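Local coordinates for protein beta-glucoside kinase (PDB 4HTL) that phosphorylates cellobiose with ATP to give cellobiose-6'-phosphate, and may also act as a transcriptional regulator of the cellobiose-PTS operon, at residues Leu127-Ile139 with Tyr172-Arg184. Residues are numbered along the deposited sequence; the frame is centred on the assembly and turned at random.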
# COMPACT_ATOMS: atom_id res chain seq x y z
N LEU A 127 5.79 -0.74 -8.48
CA LEU A 127 6.01 0.46 -7.71
C LEU A 127 7.31 1.14 -8.15
O LEU A 127 8.24 0.51 -8.62
CB LEU A 127 6.10 0.16 -6.23
CG LEU A 127 5.02 -0.75 -5.61
CD1 LEU A 127 5.33 -1.07 -4.14
CD2 LEU A 127 3.65 -0.03 -5.74
N CYS A 128 7.34 2.44 -7.93
CA CYS A 128 8.57 3.22 -8.01
C CYS A 128 8.91 3.83 -6.63
O CYS A 128 8.10 4.53 -6.00
CB CYS A 128 8.43 4.30 -8.99
SG CYS A 128 8.27 3.73 -10.70
N LEU A 129 10.13 3.60 -6.21
CA LEU A 129 10.64 4.08 -4.92
C LEU A 129 11.86 4.97 -5.25
O LEU A 129 12.79 4.53 -5.91
CB LEU A 129 11.02 2.91 -4.06
CG LEU A 129 11.82 3.20 -2.77
CD1 LEU A 129 11.01 4.06 -1.78
CD2 LEU A 129 12.33 1.90 -2.15
N THR A 130 11.82 6.22 -4.79
CA THR A 130 12.90 7.21 -5.05
C THR A 130 13.54 7.56 -3.73
O THR A 130 12.84 7.99 -2.83
CB THR A 130 12.32 8.42 -5.76
OG1 THR A 130 11.64 7.98 -6.98
CG2 THR A 130 13.45 9.38 -6.20
N ILE A 131 14.86 7.40 -3.62
CA ILE A 131 15.60 7.63 -2.38
C ILE A 131 16.73 8.65 -2.65
O ILE A 131 17.67 8.37 -3.38
CB ILE A 131 16.22 6.35 -1.85
CG1 ILE A 131 15.19 5.25 -1.68
CG2 ILE A 131 16.97 6.58 -0.53
CD1 ILE A 131 15.78 3.86 -1.44
N GLY A 132 16.60 9.84 -2.10
CA GLY A 132 17.68 10.85 -2.17
C GLY A 132 17.72 11.68 -0.89
O GLY A 132 18.06 11.16 0.16
N THR A 133 17.39 12.96 -0.99
CA THR A 133 17.23 13.79 0.17
C THR A 133 15.99 13.41 0.97
O THR A 133 15.99 13.50 2.21
CB THR A 133 17.25 15.29 -0.20
OG1 THR A 133 16.14 15.59 -1.05
CG2 THR A 133 18.55 15.63 -0.91
N GLY A 134 14.93 13.02 0.26
CA GLY A 134 13.76 12.42 0.87
C GLY A 134 13.39 11.14 0.12
O GLY A 134 14.19 10.59 -0.64
N ILE A 135 12.20 10.64 0.39
CA ILE A 135 11.70 9.45 -0.23
C ILE A 135 10.45 9.80 -1.02
O ILE A 135 9.57 10.52 -0.53
CB ILE A 135 11.31 8.41 0.80
CG1 ILE A 135 12.49 8.09 1.73
CG2 ILE A 135 10.72 7.16 0.19
CD1 ILE A 135 13.54 7.25 1.15
N GLY A 136 10.40 9.29 -2.24
CA GLY A 136 9.22 9.39 -3.10
C GLY A 136 8.69 8.02 -3.44
O GLY A 136 9.41 7.05 -3.43
N GLY A 137 7.40 7.99 -3.79
CA GLY A 137 6.71 6.81 -4.17
C GLY A 137 5.73 7.07 -5.27
O GLY A 137 5.07 8.12 -5.31
N GLY A 138 5.60 6.06 -6.13
CA GLY A 138 4.48 5.94 -7.08
C GLY A 138 3.96 4.49 -7.12
O GLY A 138 4.72 3.51 -7.00
N ILE A 139 2.66 4.36 -7.33
CA ILE A 139 1.97 3.07 -7.31
C ILE A 139 1.23 2.84 -8.63
O ILE A 139 0.38 3.65 -9.01
CB ILE A 139 0.89 3.02 -6.21
CG1 ILE A 139 1.50 3.30 -4.83
CG2 ILE A 139 0.12 1.68 -6.21
CD1 ILE A 139 0.51 3.85 -3.81
N TYR A 172 10.25 9.06 13.06
CA TYR A 172 10.37 7.60 13.05
C TYR A 172 10.04 6.98 11.68
O TYR A 172 9.94 5.71 11.52
CB TYR A 172 9.48 7.01 14.14
CG TYR A 172 9.73 7.64 15.45
CD1 TYR A 172 10.83 7.31 16.22
CD2 TYR A 172 8.90 8.69 15.91
CE1 TYR A 172 11.05 7.91 17.44
CE2 TYR A 172 9.15 9.31 17.12
CZ TYR A 172 10.26 8.95 17.86
OH TYR A 172 10.49 9.53 19.12
N THR A 173 9.96 7.85 10.69
CA THR A 173 9.62 7.48 9.30
C THR A 173 10.83 7.50 8.40
O THR A 173 11.83 8.17 8.68
CB THR A 173 8.50 8.36 8.72
OG1 THR A 173 8.99 9.68 8.45
CG2 THR A 173 7.30 8.38 9.61
N LEU A 174 10.75 6.75 7.30
CA LEU A 174 11.86 6.64 6.30
C LEU A 174 12.36 8.01 5.89
O LEU A 174 13.58 8.20 5.77
CB LEU A 174 11.44 5.85 5.08
CG LEU A 174 11.17 4.34 5.28
CD1 LEU A 174 10.47 3.72 4.06
CD2 LEU A 174 12.47 3.57 5.65
N ASN A 175 11.45 8.98 5.70
CA ASN A 175 11.84 10.35 5.32
C ASN A 175 12.91 10.94 6.23
O ASN A 175 13.69 11.79 5.78
CB ASN A 175 10.64 11.28 5.34
CG ASN A 175 9.83 11.23 4.05
OD1 ASN A 175 10.40 11.07 2.98
ND2 ASN A 175 8.51 11.46 4.13
N GLU A 176 12.81 10.62 7.51
CA GLU A 176 13.72 11.12 8.51
C GLU A 176 14.74 10.16 9.08
O GLU A 176 15.57 10.57 9.91
CB GLU A 176 12.93 11.84 9.62
CG GLU A 176 12.00 12.89 9.04
CD GLU A 176 11.33 13.81 10.06
OE1 GLU A 176 12.00 14.18 11.05
OE2 GLU A 176 10.14 14.19 9.83
N THR A 177 14.71 8.89 8.67
CA THR A 177 15.69 7.89 9.15
C THR A 177 16.54 7.26 8.07
O THR A 177 17.58 6.69 8.38
CB THR A 177 14.95 6.70 9.84
OG1 THR A 177 14.15 5.98 8.90
CG2 THR A 177 14.05 7.23 10.98
N THR A 178 16.06 7.29 6.83
CA THR A 178 16.60 6.45 5.77
C THR A 178 16.72 7.17 4.42
O THR A 178 15.96 6.91 3.48
CB THR A 178 15.78 5.16 5.67
OG1 THR A 178 15.56 4.61 6.99
CG2 THR A 178 16.39 4.12 4.75
N THR A 179 17.65 8.13 4.35
CA THR A 179 17.85 8.94 3.14
C THR A 179 19.32 9.26 3.02
O THR A 179 20.09 9.14 4.01
CB THR A 179 17.06 10.28 3.14
OG1 THR A 179 17.63 11.18 4.09
CG2 THR A 179 15.54 10.06 3.49
N MSE A 180 19.72 9.70 1.84
CA MSE A 180 21.11 10.14 1.63
C MSE A 180 21.47 11.35 2.53
O MSE A 180 22.60 11.46 3.03
CB MSE A 180 21.32 10.47 0.17
CG MSE A 180 21.09 9.24 -0.78
SE MSE A 180 22.35 7.75 -0.61
CE MSE A 180 23.78 8.60 -1.60
N LEU A 181 20.50 12.25 2.74
CA LEU A 181 20.66 13.37 3.67
C LEU A 181 20.88 12.91 5.11
O LEU A 181 21.78 13.41 5.78
CB LEU A 181 19.48 14.33 3.60
CG LEU A 181 19.51 15.55 4.56
CD1 LEU A 181 20.80 16.40 4.45
CD2 LEU A 181 18.23 16.38 4.33
N VAL A 182 20.09 11.93 5.57
CA VAL A 182 20.23 11.42 6.91
C VAL A 182 21.64 10.82 7.06
O VAL A 182 22.28 10.99 8.10
CB VAL A 182 19.11 10.40 7.26
CG1 VAL A 182 19.49 9.61 8.51
CG2 VAL A 182 17.79 11.13 7.38
N LEU A 183 22.11 10.07 6.05
CA LEU A 183 23.44 9.51 6.10
C LEU A 183 24.51 10.56 6.34
O LEU A 183 25.39 10.38 7.21
CB LEU A 183 23.78 8.74 4.83
CG LEU A 183 23.29 7.30 4.70
CD1 LEU A 183 23.59 6.81 3.28
CD2 LEU A 183 23.92 6.36 5.75
N ARG A 184 24.42 11.66 5.60
CA ARG A 184 25.37 12.77 5.75
C ARG A 184 25.25 13.41 7.14
O ARG A 184 26.27 13.68 7.79
CB ARG A 184 25.21 13.79 4.63
CG ARG A 184 25.55 13.21 3.26
CD ARG A 184 25.18 14.17 2.15
NE ARG A 184 25.80 15.47 2.42
CZ ARG A 184 25.17 16.62 2.66
NH1 ARG A 184 23.84 16.72 2.57
NH2 ARG A 184 25.88 17.71 2.92
O HOH W 1 15.96 13.13 5.10
O HOH W 2 9.40 12.83 0.53
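Ile135 and Asn175 meet where the glycine-rich beta hairpin of a ROK-family sugar kinase, a member of the actin-like ATPase clan, rests its turn on helices 174-177 and 180-191. Asn175 OD1 takes the backbone N-H of Ile135 at 3.2 Å, the donor lying nearly in line with the amide C=O (173°). An asparagine suits the place because its short side chain can offer a carbonyl oxygen to the first residue of strand 135-141.

The side chain of Ile135 packs against helix 174-177 and the Thr178-Thr179 link that leads to helix 180-191. With CG1 placed anti to its carbonyl carbon (chi1 -56°), the longer branch passes Leu174 CB at 4.2 Å, and a further turn at chi2 carries CD1 to within 3.4 Å of Thr178 O, while Thr179 CG2 packs beside CG1. On the neighbouring strand Ile131 reaches the same Thr178 carbonyl more loosely with CG2, and its side chain also touches Ile225 of helix 212-236.

At the turn itself, Gly132 O accepts the backbone N-H of Met180 (present as selenomethionine) at 2.8 Å, but the bond is bent, with 135° at the hydrogen. Leu181 lays CB against Thr133 O. Glycine suits position 132, whose backbone angles are disfavoured for residues with a side chain. The turn probably lies close to the nucleotide, since the side chain of Thr133 is about 7 Å from Gly13, probably an ATP-binding residue.

Thr179, itself in contact with the turn, is the N-cap of helix 180-191: behind the contact its OG1 accepts from Val182 N at 3.0 Å. The same hydroxyl donates to water 1, which donates hydrogen bonds to Thr133 O and, at 2.7 Å, to Asn175 O.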